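Local coordinates for protein D-alanyl transferase DltD (Enterococcus faecalis, PDB 6O93) that probably transfers D-alanine to lipoteichoic acid at the cell membrane during Gram-positive cell wall biogenesis, at residues A[41-46]-A[100-105]. Numbering follows the deposited sequence.
Sequences VPFFGS and VFILSP. With NA (sodium ion), chain K.
Phe43 pairs with Val100 and Phe44 with Phe101 on neighbouring parallel strands, whose axes run 13° apart in direction and approach to 4.6 Å. Three backbone hydrogen bonds fix the register: Val100 N to Pro42 O, Phe44 N to Val100 O, and Ile102 N to Phe44 O, the last at 2.7 Å and nearly straight (176°). On one face of the sheet, Val100 lies beside Phe43 and points the same way; its CB sits over the aromatic face, 3.9 Å from the centroid of the Phe43 ring and 14° off the normal, a CH-pi contact. The CG2 branch of Val100, anti to its own carbonyl carbon, reaches Phe43 CE1 at 3.6 Å, and helix 352-367 covers both side chains through Val362. On the other face, Phe44 CB meets Phe101 CD2, while the Phe44 side chain touches Val86 and Ile87 of helix 80-90. Helices thus cover both faces of the middle strand 98-102 and its neighbour 40-44 in a five-stranded parallel sheet of order 2-1-3-4-5, consistent with the SGNH-hydrolase clan. Farther along, both segments contribute to a sodium site: Ser46 OG binds the ion at 2.8 Å and Ser104 OG at 2.9 Å, with Glu48 as a further ligand. The two hydroxyl oxygens, 3.4 Å apart, are not hydrogen-bonded to each other; a water accepts from both and donates to Ile102 O at 2.6 Å, so the metal ligands are tied back to the strand end. The Ser46 side chain lies near, without touching, a possible Ser-His-Asp triad of Ser47, His349 and Asp346.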
loop_
_atom_site.group_PDB
_atom_site.type_symbol
_atom_site.label_atom_id
_atom_site.label_comp_id
_atom_site.label_asym_id
_atom_site.label_seq_id
_atom_site.Cartn_x
_atom_site.Cartn_y
_atom_site.Cartn_z
ATOM N N VAL A 41 -2.438 10.244 -8.498
ATOM C CA VAL A 41 -1.232 9.486 -8.174
ATOM C C VAL A 41 -1.643 8.337 -7.257
ATOM O O VAL A 41 -2.107 8.596 -6.133
ATOM C CB VAL A 41 -0.177 10.376 -7.503
ATOM C CG1 VAL A 41 1.092 9.584 -7.215
ATOM C CG2 VAL A 41 0.135 11.587 -8.372
ATOM N N PRO A 42 -1.509 7.079 -7.681
ATOM C CA PRO A 42 -1.903 5.973 -6.798
ATOM C C PRO A 42 -0.997 5.902 -5.577
ATOM O O PRO A 42 0.230 5.914 -5.693
ATOM C CB PRO A 42 -1.758 4.732 -7.687
ATOM C CG PRO A 42 -0.749 5.121 -8.713
ATOM C CD PRO A 42 -0.965 6.591 -8.962
ATOM N N PHE A 43 -1.619 5.841 -4.403
ATOM C CA PHE A 43 -0.930 5.634 -3.132
ATOM C C PHE A 43 -1.193 4.192 -2.713
ATOM O O PHE A 43 -2.262 3.882 -2.182
ATOM C CB PHE A 43 -1.427 6.599 -2.058
ATOM C CG PHE A 43 -0.785 7.955 -2.096
ATOM C CD1 PHE A 43 -0.589 8.618 -3.294
ATOM C CD2 PHE A 43 -0.410 8.583 -0.920
ATOM C CE1 PHE A 43 -0.012 9.874 -3.320
ATOM C CE2 PHE A 43 0.166 9.837 -0.939
ATOM C CZ PHE A 43 0.365 10.484 -2.142
ATOM N N PHE A 44 -0.220 3.317 -2.952
ATOM C CA PHE A 44 -0.317 1.930 -2.514
ATOM C C PHE A 44 0.118 1.831 -1.057
ATOM O O PHE A 44 1.245 2.205 -0.712
ATOM C CB PHE A 44 0.545 1.027 -3.393
ATOM C CG PHE A 44 0.220 1.114 -4.859
ATOM C CD1 PHE A 44 -0.884 0.457 -5.379
ATOM C CD2 PHE A 44 1.024 1.849 -5.718
ATOM C CE1 PHE A 44 -1.183 0.532 -6.728
ATOM C CE2 PHE A 44 0.730 1.925 -7.069
ATOM C CZ PHE A 44 -0.376 1.268 -7.575
ATOM N N GLY A 45 -0.772 1.333 -0.203
ATOM C CA GLY A 45 -0.473 1.189 1.209
ATOM C C GLY A 45 -1.473 0.297 1.913
ATOM O O GLY A 45 -2.047 -0.604 1.296
ATOM N N SER A 46 -1.693 0.538 3.206
ATOM C CA SER A 46 -2.669 -0.234 3.964
ATOM C C SER A 46 -3.439 0.683 4.915
ATOM O O SER A 46 -3.852 1.775 4.513
ATOM C CB SER A 46 -1.973 -1.392 4.694
ATOM O OG SER A 46 -0.854 -0.958 5.444
ATOM N N VAL A 100 3.123 6.242 -5.462
ATOM C CA VAL A 100 3.650 6.288 -4.105
ATOM C C VAL A 100 3.350 4.949 -3.449
ATOM O O VAL A 100 2.231 4.435 -3.564
ATOM C CB VAL A 100 3.046 7.452 -3.297
ATOM C CG1 VAL A 100 3.577 7.452 -1.872
ATOM C CG2 VAL A 100 3.347 8.779 -3.976
ATOM N N PHE A 101 4.349 4.383 -2.776
ATOM C CA PHE A 101 4.234 3.066 -2.154
ATOM C C PHE A 101 4.636 3.196 -0.692
ATOM O O PHE A 101 5.800 3.475 -0.387
ATOM C CB PHE A 101 5.111 2.040 -2.875
ATOM C CG PHE A 101 4.751 0.611 -2.572
ATOM C CD1 PHE A 101 5.121 0.028 -1.370
ATOM C CD2 PHE A 101 4.052 -0.149 -3.492
ATOM C CE1 PHE A 101 4.793 -1.286 -1.091
ATOM C CE2 PHE A 101 3.719 -1.465 -3.218
ATOM C CZ PHE A 101 4.091 -2.033 -2.016
ATOM N N ILE A 102 3.683 2.994 0.210
ATOM C CA ILE A 102 3.919 3.137 1.641
ATOM C C ILE A 102 4.137 1.746 2.220
ATOM O O ILE A 102 3.203 0.943 2.318
ATOM C CB ILE A 102 2.762 3.866 2.333
ATOM C CG1 ILE A 102 2.658 5.293 1.786
ATOM C CG2 ILE A 102 2.976 3.884 3.844
ATOM C CD1 ILE A 102 1.445 6.044 2.255
ATOM N N LEU A 103 5.377 1.457 2.598
ATOM C CA LEU A 103 5.699 0.193 3.234
ATOM C C LEU A 103 5.273 0.216 4.697
ATOM O O LEU A 103 5.235 1.266 5.342
ATOM C CB LEU A 103 7.196 -0.091 3.133
ATOM C CG LEU A 103 7.680 -0.594 1.771
ATOM C CD1 LEU A 103 9.123 -0.185 1.517
ATOM C CD2 LEU A 103 7.531 -2.109 1.681
ATOM N N SER A 104 4.931 -0.959 5.211
ATOM C CA SER A 104 4.672 -1.139 6.630
ATOM C C SER A 104 5.617 -2.214 7.145
ATOM O O SER A 104 5.564 -3.356 6.658
ATOM C CB SER A 104 3.216 -1.537 6.887
ATOM O OG SER A 104 2.330 -0.465 6.612
ATOM N N PRO A 105 6.504 -1.916 8.096
ATOM C CA PRO A 105 7.352 -2.985 8.646
ATOM C C PRO A 105 6.552 -4.162 9.160
ATOM O O PRO A 105 7.026 -5.305 9.105
ATOM C CB PRO A 105 8.108 -2.282 9.781
ATOM C CG PRO A 105 8.070 -0.842 9.435
ATOM C CD PRO A 105 6.766 -0.619 8.742
HETATM NA NA NA K . -0.197 -0.129 8.047
HETATM O O HOH W 1 1.533 0.403 4.182
#